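Long-range contacts in monomethylamine methyltransferase MtmB1 (Methanosarcina barkeri, PDB 1TV4), which catalyses transfer of the methyl group of monomethylamine to the corrinoid cofactor of its partner protein MtmC, a step in methanogenesis from methylamine: residues V113-V118 with T321-T326; I328-Q333 with G360-S365; S305-E310 with Y334-G339. All coordinates share one frame; numbering follows the deposited sequence.

Contact 1 of 3, residues V113-V118 with T321-T326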
loop_
_atom_site.group_PDB
_atom_site.type_symbol
_atom_site.label_atom_id
_atom_site.label_comp_id
_atom_site.label_asym_id
_atom_site.label_seq_id
_atom_site.Cartn_x
_atom_site.Cartn_y
_atom_site.Cartn_z
ATOM N N VAL A 113 -10.043 -11.161 18.556
ATOM C CA VAL A 113 -11.197 -11.966 18.922
ATOM C C VAL A 113 -10.670 -13.357 19.231
ATOM O O VAL A 113 -10.123 -14.029 18.355
ATOM C CB VAL A 113 -12.218 -12.055 17.773
ATOM C CG1 VAL A 113 -13.433 -12.877 18.216
ATOM C CG2 VAL A 113 -12.653 -10.658 17.363
ATOM N N ARG A 114 -10.812 -13.772 20.486
ATOM C CA ARG A 114 -10.343 -15.084 20.918
ATOM C C ARG A 114 -11.477 -15.809 21.625
ATOM O O ARG A 114 -12.403 -15.180 22.127
ATOM C CB ARG A 114 -9.145 -14.938 21.864
ATOM C CG ARG A 114 -7.951 -14.210 21.243
ATOM C CD ARG A 114 -6.708 -14.310 22.125
ATOM N NE ARG A 114 -5.550 -13.646 21.522
ATOM C CZ ARG A 114 -5.191 -12.387 21.761
ATOM N NH1 ARG A 114 -5.897 -11.638 22.598
ATOM N NH2 ARG A 114 -4.125 -11.876 21.160
ATOM N N LYS A 115 -11.397 -17.133 21.675
ATOM C CA LYS A 115 -12.451 -17.918 22.311
ATOM C C LYS A 115 -12.647 -17.630 23.794
ATOM O O LYS A 115 -11.683 -17.428 24.534
ATOM C CB LYS A 115 -12.184 -19.416 22.134
ATOM C CG LYS A 115 -13.245 -20.292 22.803
ATOM C CD LYS A 115 -12.976 -21.776 22.616
ATOM C CE LYS A 115 -14.049 -22.610 23.311
ATOM N NZ LYS A 115 -13.774 -24.070 23.228
ATOM N N ARG A 116 -13.912 -17.611 24.213
ATOM C CA ARG A 116 -14.287 -17.404 25.613
ATOM C C ARG A 116 -15.008 -18.674 26.039
ATOM O O ARG A 116 -15.727 -19.266 25.247
ATOM C CB ARG A 116 -15.257 -16.225 25.768
ATOM C CG ARG A 116 -14.628 -14.853 25.617
ATOM C CD ARG A 116 -15.626 -13.733 25.923
ATOM N NE ARG A 116 -16.032 -13.710 27.329
ATOM C CZ ARG A 116 -17.181 -14.191 27.797
ATOM N NH1 ARG A 116 -18.068 -14.744 26.972
ATOM N NH2 ARG A 116 -17.445 -14.121 29.097
ATOM N N SER A 117 -14.819 -19.106 27.278
ATOM C CA SER A 117 -15.504 -20.308 27.740
ATOM C C SER A 117 -16.721 -19.902 28.555
ATOM O O SER A 117 -16.933 -18.720 28.821
ATOM C CB SER A 117 -14.569 -21.157 28.603
ATOM O OG SER A 117 -14.137 -20.425 29.740
ATOM N N VAL A 118 -17.532 -20.877 28.943
ATOM C CA VAL A 118 -18.700 -20.578 29.752
ATOM C C VAL A 118 -18.201 -19.969 31.059
ATOM O O VAL A 118 -17.249 -20.478 31.657
ATOM C CB VAL A 118 -19.511 -21.858 30.048
ATOM C CG1 VAL A 118 -20.584 -21.572 31.084
ATOM C CG2 VAL A 118 -20.151 -22.367 28.760
ATOM N N THR A 321 -22.926 -25.332 24.817
ATOM C CA THR A 321 -22.624 -26.636 24.240
ATOM C C THR A 321 -21.577 -26.531 23.136
ATOM O O THR A 321 -20.661 -27.353 23.058
ATOM C CB THR A 321 -23.905 -27.288 23.690
ATOM O OG1 THR A 321 -24.847 -27.439 24.760
ATOM C CG2 THR A 321 -23.600 -28.659 23.099
ATOM N N ILE A 322 -21.712 -25.520 22.285
ATOM C CA ILE A 322 -20.750 -25.309 21.209
ATOM C C ILE A 322 -19.382 -24.990 21.824
ATOM O O ILE A 322 -18.338 -25.407 21.317
ATOM C CB ILE A 322 -21.207 -24.148 20.292
ATOM C CG1 ILE A 322 -22.359 -24.623 19.399
ATOM C CG2 ILE A 322 -20.039 -23.630 19.454
ATOM C CD1 ILE A 322 -21.989 -25.751 18.453
ATOM N N SER A 323 -19.400 -24.266 22.938
ATOM C CA SER A 323 -18.167 -23.888 23.620
ATOM C C SER A 323 -17.480 -25.102 24.237
ATOM O O SER A 323 -16.252 -25.218 24.229
ATOM C CB SER A 323 -18.473 -22.862 24.714
ATOM O OG SER A 323 -17.279 -22.437 25.354
ATOM N N GLU A 324 -18.284 -26.013 24.769
ATOM C CA GLU A 324 -17.760 -27.208 25.411
ATOM C C GLU A 324 -17.122 -28.211 24.453
ATOM O O GLU A 324 -16.081 -28.796 24.760
ATOM C CB GLU A 324 -18.882 -27.903 26.192
ATOM C CG GLU A 324 -18.445 -29.152 26.941
ATOM C CD GLU A 324 -17.606 -28.838 28.166
ATOM O OE1 GLU A 324 -17.014 -29.777 28.738
ATOM O OE2 GLU A 324 -17.543 -27.654 28.563
ATOM N N PHE A 325 -17.731 -28.397 23.286
ATOM C CA PHE A 325 -17.239 -29.389 22.341
ATOM C C PHE A 325 -16.536 -28.931 21.070
ATOM O O PHE A 325 -16.074 -29.770 20.296
ATOM C CB PHE A 325 -18.388 -30.333 21.972
ATOM C CG PHE A 325 -19.010 -30.997 23.161
ATOM C CD1 PHE A 325 -20.120 -30.443 23.782
ATOM C CD2 PHE A 325 -18.430 -32.135 23.713
ATOM C CE1 PHE A 325 -20.645 -31.010 24.943
ATOM C CE2 PHE A 325 -18.947 -32.710 24.873
ATOM C CZ PHE A 325 -20.055 -32.143 25.489
ATOM N N THR A 326 -16.452 -27.623 20.845
ATOM C CA THR A 326 -15.782 -27.111 19.647
ATOM C C THR A 326 -15.090 -25.790 19.949
ATOM O O THR A 326 -15.265 -25.215 21.021
ATOM C CB THR A 326 -16.772 -26.816 18.493
ATOM O OG1 THR A 326 -17.436 -25.569 18.749
ATOM C CG2 THR A 326 -17.816 -27.922 18.366
HETATM O O HOH W 1 -17.268 -20.905 22.771
HETATM O O HOH W 2 -16.957 -23.533 27.991
#
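Lys115 reaches the carboxyl-terminal end of helix 309-325, where Ser323 and Thr326 receive it, at full stretch: CG stands anti to the backbone N (chi1 179°) and the chain stays extended beyond it, carrying the ammonium group to two carbonyls at once. Lys115 NZ donates to Ser323 O at 2.9 Å, in the carbonyl plane and on a lone pair. A second bond of Lys115 NZ, to Thr326 O at 2.9 Å, comes from 30° out of that carbonyl's plane. A lysine suits this place, since the negative end of the helix dipole probably favours a positive charge, and Asp327 adds a salt bridge. The contact lies at the amino-terminal end of the TIM barrel: residues 113-118 belong to the loop leading to strand 125-128, while the helix is an outer one that precedes strand 330-333. Arg116 sends its guanidinium away, NE to Ala122 O, and turns its carbonyl to the helix, with Arg116 O 3.5 Å from Ser323 OG. Ser117 CA lies 3.7 Å from Ser323 OG, an approach eased by the small serine of the helix. At Val118 the link is through water: Val118 N donates to a water at 2.9 Å, and that water is hydrogen-bonded to Ser323 OG.

Contact 2 of 3, residues I328-Q333 with G360-S365. With BG3 (3-methyl-5-sulfo-pyrrolidine-2-carboxylic acid), chain L.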
loop_
_atom_site.group_PDB
_atom_site.type_symbol
_atom_site.label_atom_id
_atom_site.label_comp_id
_atom_site.label_asym_id
_atom_site.label_seq_id
_atom_site.Cartn_x
_atom_site.Cartn_y
_atom_site.Cartn_z
ATOM N N ILE A 328 -15.481 -23.313 17.734
ATOM C CA ILE A 328 -16.185 -22.428 16.815
ATOM C C ILE A 328 -16.433 -21.091 17.509
ATOM O O ILE A 328 -17.030 -21.044 18.585
ATOM C CB ILE A 328 -17.545 -23.040 16.381
ATOM C CG1 ILE A 328 -17.306 -24.302 15.544
ATOM C CG2 ILE A 328 -18.348 -22.022 15.582
ATOM C CD1 ILE A 328 -18.595 -25.032 15.145
ATOM N N LEU A 329 -15.955 -20.007 16.903
ATOM C CA LEU A 329 -16.137 -18.671 17.463
ATOM C C LEU A 329 -17.530 -18.174 17.084
ATOM O O LEU A 329 -17.997 -18.440 15.978
ATOM C CB LEU A 329 -15.073 -17.719 16.910
ATOM C CG LEU A 329 -13.624 -18.110 17.219
ATOM C CD1 LEU A 329 -12.668 -17.159 16.507
ATOM C CD2 LEU A 329 -13.392 -18.072 18.719
ATOM N N SER A 330 -18.193 -17.452 17.984
ATOM C CA SER A 330 -19.539 -16.979 17.677
ATOM C C SER A 330 -19.985 -15.740 18.433
ATOM O O SER A 330 -19.309 -15.255 19.345
ATOM C CB SER A 330 -20.555 -18.088 17.958
ATOM O OG SER A 330 -20.736 -18.245 19.356
ATOM N N GLY A 331 -21.150 -15.245 18.035
ATOM C CA GLY A 331 -21.737 -14.087 18.672
ATOM C C GLY A 331 -23.242 -14.255 18.619
ATOM O O GLY A 331 -23.742 -15.252 18.088
ATOM N N ASN A 332 -23.965 -13.295 19.180
ATOM C CA ASN A 332 -25.422 -13.330 19.167
ATOM C C ASN A 332 -25.885 -11.907 18.859
ATOM O O ASN A 332 -25.229 -10.939 19.254
ATOM C CB ASN A 332 -25.957 -13.805 20.525
ATOM C CG ASN A 332 -27.403 -14.278 20.452
ATOM O OD1 ASN A 332 -27.990 -14.352 19.372
ATOM N ND2 ASN A 332 -27.978 -14.607 21.606
ATOM N N GLN A 333 -27.002 -11.783 18.145
ATOM C CA GLN A 333 -27.537 -10.477 17.770
ATOM C C GLN A 333 -28.724 -10.086 18.648
ATOM O O GLN A 333 -29.509 -10.937 19.061
ATOM C CB GLN A 333 -27.925 -10.470 16.286
ATOM C CG GLN A 333 -29.042 -11.421 15.903
ATOM C CD GLN A 333 -29.183 -11.566 14.397
ATOM O OE1 GLN A 333 -30.150 -12.146 13.903
ATOM N NE2 GLN A 333 -28.211 -11.046 13.659
ATOM N N GLY A 360 -20.695 -17.957 27.080
ATOM C CA GLY A 360 -19.485 -18.066 26.278
ATOM C C GLY A 360 -19.380 -17.408 24.910
ATOM O O GLY A 360 -18.500 -17.774 24.146
ATOM N N ARG A 361 -20.235 -16.450 24.573
ATOM C CA ARG A 361 -20.124 -15.808 23.257
ATOM C C ARG A 361 -18.838 -14.986 23.156
ATOM O O ARG A 361 -18.361 -14.447 24.152
ATOM C CB ARG A 361 -21.316 -14.882 23.002
ATOM C CG ARG A 361 -22.662 -15.577 22.904
ATOM C CD ARG A 361 -22.796 -16.407 21.632
ATOM N NE ARG A 361 -24.091 -17.086 21.595
ATOM C CZ ARG A 361 -24.453 -17.973 20.676
ATOM N NH1 ARG A 361 -23.621 -18.304 19.696
ATOM N NH2 ARG A 361 -25.648 -18.543 20.747
ATOM N N GLU A 362 -18.281 -14.887 21.953
ATOM C CA GLU A 362 -17.062 -14.105 21.750
ATOM C C GLU A 362 -17.404 -12.669 21.373
ATOM O O GLU A 362 -16.642 -11.743 21.663
ATOM C CB GLU A 362 -16.206 -14.698 20.627
ATOM C CG GLU A 362 -15.382 -15.926 20.997
ATOM C CD GLU A 362 -16.230 -17.140 21.311
ATOM O OE1 GLU A 362 -17.202 -17.408 20.568
ATOM O OE2 GLU A 362 -15.909 -17.836 22.296
ATOM N N ILE A 363 -18.553 -12.494 20.725
ATOM C CA ILE A 363 -18.988 -11.183 20.260
ATOM C C ILE A 363 -20.469 -10.922 20.520
ATOM O O ILE A 363 -21.302 -11.807 20.335
ATOM C CB ILE A 363 -18.756 -11.055 18.734
ATOM C CG1 ILE A 363 -17.269 -11.234 18.410
ATOM C CG2 ILE A 363 -19.265 -9.710 18.237
ATOM C CD1 ILE A 363 -16.987 -11.390 16.926
ATOM N N LEU A 364 -20.782 -9.706 20.958
ATOM C CA LEU A 364 -22.164 -9.296 21.199
ATOM C C LEU A 364 -22.468 -8.268 20.110
ATOM O O LEU A 364 -21.808 -7.235 20.037
ATOM C CB LEU A 364 -22.300 -8.646 22.577
ATOM C CG LEU A 364 -21.746 -9.447 23.756
ATOM C CD1 LEU A 364 -22.098 -8.736 25.057
ATOM C CD2 LEU A 364 -22.325 -10.853 23.740
ATOM N N SER A 365 -23.457 -8.543 19.264
ATOM C CA SER A 365 -23.799 -7.630 18.174
ATOM C C SER A 365 -25.184 -7.011 18.376
ATOM O O SER A 365 -26.205 -7.661 18.139
ATOM C CB SER A 365 -23.749 -8.384 16.839
ATOM O OG SER A 365 -23.727 -7.498 15.732
HETATM C C1 BG3 L . -25.711 -8.479 12.485
HETATM C C2 BG3 L . -27.107 -8.438 11.777
HETATM C C3 BG3 L . -27.285 -7.520 10.604
HETATM C C4 BG3 L . -28.710 -7.843 10.256
HETATM C C5 BG3 L . -28.503 -9.392 10.281
HETATM C C6 BG3 L . -27.192 -6.088 10.964
HETATM O O1 BG3 L . -25.566 -8.229 13.684
HETATM N N1 BG3 L . -27.457 -9.787 11.310
HETATM S S1 BG3 L . -30.055 -10.233 10.607
HETATM O O2 BG3 L . -31.025 -9.817 9.575
HETATM O O3 BG3 L . -29.802 -11.682 10.603
HETATM O O4 BG3 L . -30.554 -9.791 11.920
HETATM O O HOH W 3 -18.579 -19.633 20.313
#
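Ser330 O is gripped by two backbone amides, Glu362 N at 2.8 Å and Ile363 N at 3.2 Å, which reach it from opposite faces of its carbonyl plane. These bonds open the pairing of two neighbouring parallel strands of the TIM barrel, 330-333 and 363-366, joined through helix 343-358 as a beta-alpha-beta unit; the axes diverge by 22°. Glu362 then returns the favour: its chain bends at chi2 (67°), and OE1 takes the N-H of Ser330 N at 2.8 Å on its anti side, so a carboxylate does the work of a strand carbonyl. A water sits within hydrogen-bonding distance of Glu362 OE1, Ile328 O and Ser330 OG, more acceptors than its protons can be sure to serve, and Arg116 N satisfies OE2. The methyl CD2 of Leu329 lies across Glu362 CG, the two side chains at about a right angle. Arg361 folds over the other strand, where its NH1 donates to Ser330 OG at 2.9 Å while Gly331 O lies over one guanidinium face; its NH2 forms a salt bridge with Asp296, which probably helps to offset the buried charge. Further along, Ser365 N gives a nearly straight bond to Asn332 O (3.0 Å, 168°). Asn332 and Leu364 turn toward helix 343-358, Gln333 and Ser365 toward the ligand. Ser365 OG lies 2.8 Å from BG3 O1, although its single proton could instead go to Gln127 OE1.

Contact 3 of 3, residues S305-E310 with Y334-G339. With BG3 (3-methyl-5-sulfo-pyrrolidine-2-carboxylic acid), chain L.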
loop_
_atom_site.group_PDB
_atom_site.type_symbol
_atom_site.label_atom_id
_atom_site.label_comp_id
_atom_site.label_asym_id
_atom_site.label_seq_id
_atom_site.Cartn_x
_atom_site.Cartn_y
_atom_site.Cartn_z
ATOM N N SER A 305 -38.551 -11.159 19.067
ATOM C CA SER A 305 -37.436 -10.702 19.887
ATOM C C SER A 305 -36.471 -11.842 20.192
ATOM O O SER A 305 -36.853 -13.015 20.202
ATOM C CB SER A 305 -37.959 -10.103 21.196
ATOM O OG SER A 305 -36.900 -9.764 22.073
ATOM N N THR A 306 -35.215 -11.488 20.441
ATOM C CA THR A 306 -34.184 -12.472 20.747
ATOM C C THR A 306 -33.986 -12.607 22.254
ATOM O O THR A 306 -33.192 -13.433 22.703
ATOM C CB THR A 306 -32.829 -12.057 20.148
ATOM O OG1 THR A 306 -32.516 -10.731 20.592
ATOM C CG2 THR A 306 -32.868 -12.088 18.630
ATOM N N ASN A 307 -34.698 -11.803 23.039
ATOM C CA ASN A 307 -34.522 -11.860 24.483
ATOM C C ASN A 307 -35.702 -12.362 25.307
ATOM O O ASN A 307 -35.875 -11.951 26.455
ATOM C CB ASN A 307 -34.056 -10.495 25.019
ATOM C CG ASN A 307 -34.962 -9.357 24.601
ATOM O OD1 ASN A 307 -34.603 -8.540 23.748
ATOM N ND2 ASN A 307 -36.146 -9.295 25.201
ATOM N N THR A 308 -36.511 -13.250 24.733
ATOM C CA THR A 308 -37.629 -13.809 25.485
ATOM C C THR A 308 -37.026 -14.950 26.295
ATOM O O THR A 308 -35.903 -15.384 26.025
ATOM C CB THR A 308 -38.743 -14.375 24.570
ATOM O OG1 THR A 308 -38.252 -15.512 23.851
ATOM C CG2 THR A 308 -39.216 -13.315 23.586
ATOM N N ARG A 309 -37.759 -15.435 27.289
ATOM C CA ARG A 309 -37.254 -16.520 28.113
ATOM C C ARG A 309 -36.801 -17.701 27.257
ATOM O O ARG A 309 -35.717 -18.247 27.465
ATOM C CB ARG A 309 -38.331 -16.966 29.108
ATOM C CG ARG A 309 -37.888 -18.055 30.071
ATOM C CD ARG A 309 -38.965 -18.302 31.123
ATOM N NE ARG A 309 -39.144 -17.149 32.002
ATOM C CZ ARG A 309 -38.440 -16.932 33.110
ATOM N NH1 ARG A 309 -37.504 -17.794 33.482
ATOM N NH2 ARG A 309 -38.673 -15.852 33.845
ATOM N N GLU A 310 -37.622 -18.084 26.281
ATOM C CA GLU A 310 -37.294 -19.214 25.420
ATOM C C GLU A 310 -36.071 -18.997 24.529
ATOM O O GLU A 310 -35.223 -19.882 24.415
ATOM C CB GLU A 310 -38.490 -19.580 24.534
ATOM C CG GLU A 310 -39.736 -19.987 25.309
ATOM C CD GLU A 310 -40.645 -18.815 25.613
ATOM O OE1 GLU A 310 -40.214 -17.656 25.437
ATOM O OE2 GLU A 310 -41.796 -19.057 26.035
ATOM N N TYR A 334 -28.850 -8.789 18.913
ATOM C CA TYR A 334 -29.890 -8.252 19.794
ATOM C C TYR A 334 -31.122 -7.588 19.185
ATOM O O TYR A 334 -31.014 -6.575 18.492
ATOM C CB TYR A 334 -29.233 -7.261 20.767
ATOM C CG TYR A 334 -28.215 -7.893 21.690
ATOM C CD1 TYR A 334 -27.157 -8.652 21.186
ATOM C CD2 TYR A 334 -28.344 -7.779 23.075
ATOM C CE1 TYR A 334 -26.259 -9.296 22.043
ATOM C CE2 TYR A 334 -27.454 -8.414 23.938
ATOM C CZ TYR A 334 -26.418 -9.174 23.419
ATOM O OH TYR A 334 -25.576 -9.844 24.278
ATOM N N TYR A 335 -32.293 -8.149 19.486
ATOM C CA TYR A 335 -33.562 -7.616 19.003
ATOM C C TYR A 335 -34.591 -7.441 20.119
ATOM O O TYR A 335 -35.436 -8.310 20.334
ATOM C CB TYR A 335 -34.171 -8.529 17.940
ATOM C CG TYR A 335 -33.616 -8.343 16.553
ATOM C CD1 TYR A 335 -32.431 -8.967 16.161
ATOM C CD2 TYR A 335 -34.296 -7.566 15.617
ATOM C CE1 TYR A 335 -31.946 -8.827 14.865
ATOM C CE2 TYR A 335 -33.822 -7.419 14.325
ATOM C CZ TYR A 335 -32.649 -8.055 13.953
ATOM O OH TYR A 335 -32.208 -7.937 12.657
ATOM N N PRO A 336 -34.523 -6.322 20.853
ATOM C CA PRO A 336 -35.482 -6.075 21.937
ATOM C C PRO A 336 -36.819 -5.627 21.345
ATOM O O PRO A 336 -36.867 -5.134 20.217
ATOM C CB PRO A 336 -34.833 -4.940 22.733
ATOM C CG PRO A 336 -33.372 -5.024 22.368
ATOM C CD PRO A 336 -33.422 -5.348 20.902
ATOM N N CYS A 337 -37.899 -5.793 22.105
ATOM C CA CYS A 337 -39.218 -5.362 21.644
ATOM C C CYS A 337 -39.345 -3.854 21.798
ATOM O O CYS A 337 -39.826 -3.165 20.898
ATOM C CB CYS A 337 -40.326 -6.021 22.468
ATOM S SG CYS A 337 -40.496 -7.787 22.234
ATOM N N ALA A 338 -38.916 -3.351 22.951
ATOM C CA ALA A 338 -38.995 -1.926 23.256
ATOM C C ALA A 338 -38.016 -1.075 22.454
ATOM O O ALA A 338 -36.975 -1.558 22.002
ATOM C CB ALA A 338 -38.773 -1.704 24.745
ATOM N N GLY A 339 -38.363 0.199 22.292
ATOM C CA GLY A 339 -37.525 1.119 21.548
ATOM C C GLY A 339 -36.571 1.880 22.447
ATOM O O GLY A 339 -36.638 1.763 23.672
HETATM C C1 BG3 L . -25.711 -8.479 12.485
HETATM C C2 BG3 L . -27.107 -8.438 11.777
HETATM C C3 BG3 L . -27.285 -7.520 10.604
HETATM C C4 BG3 L . -28.710 -7.843 10.256
HETATM C C5 BG3 L . -28.503 -9.392 10.281
HETATM C C6 BG3 L . -27.192 -6.088 10.964
HETATM O O1 BG3 L . -25.566 -8.229 13.684
HETATM N N1 BG3 L . -27.457 -9.787 11.310
HETATM S S1 BG3 L . -30.055 -10.233 10.607
HETATM O O2 BG3 L . -31.025 -9.817 9.575
HETATM O O3 BG3 L . -29.802 -11.682 10.603
HETATM O O4 BG3 L . -30.554 -9.791 11.920
#
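Hydrogen bonds from Ser305 and Thr306 hold Tyr335 by both ends of its backbone. Tyr335 O receives Ser305 OG at 2.7 Å and Thr306 N at 3.2 Å, each donor tilted from the carbonyl plane, while Tyr335 N donates to Thr306 OG1 at 2.8 Å. The last bond depends on the threonine torsion: chi1 of 54° places OG1 between the backbone N and the carbonyl carbon and points it at the amide, and the hydroxyl also bonds Gln352 OE1. Ser305 OG accepts from Asn307 N at 3.2 Å and 171°, which makes an ST turn, so this hydroxyl both shapes its own loop and grips the next. Both loops lie at the carboxyl-terminal, active-site end of the TIM barrel: residues 305-308 lead from strand 293-300 into helix 309-325, with Thr308 at the N-cap position, and the loop 334-339 directly follows strand 330-333. Apolar contacts flank these bonds. The methyl CG2 of Thr306 rests 3.9 Å from Tyr335 CB, and Cys337 SG touches Ser305 CB. Asn307 OD1 makes a close approach to Pro336 CA, at 3.2 Å. The amide nitrogen of Asn307 is bonded to Glu348, whose carboxylate also receives the backbone N of Cys337. The phenol of Tyr335 also reaches the ligand. Tyr335 OH donates to the sulfonate oxygen O4 of BG3 at 2.6 Å, and that oxygen lies at the edge of the ring, near its plane.

From the N terminus, residues 113-118 come first and wait some two hundred residues, through most of the barrel, for contact 1 to close at 321-326. Contact 3 opens inside that span at 305-310 and closes only at 334-339, so the two cross. Contact 2 starts at 328-333, after contact 1 has closed, and ends at 360-365, crossing contact 3 as well. Contact 1 ties the loop before strand 125-128 to the carboxyl-terminal end of helix 309-325, contact 2 pairs two strands of the barrel wall, and contact 3 joins loops at the active-site end. Probable hydrogen bonds from Arg116 to Arg361 and Glu362 connect contacts 1 and 2; another, Tyr334 N to Ser365 O, connects contacts 2 and 3, which share the ligand.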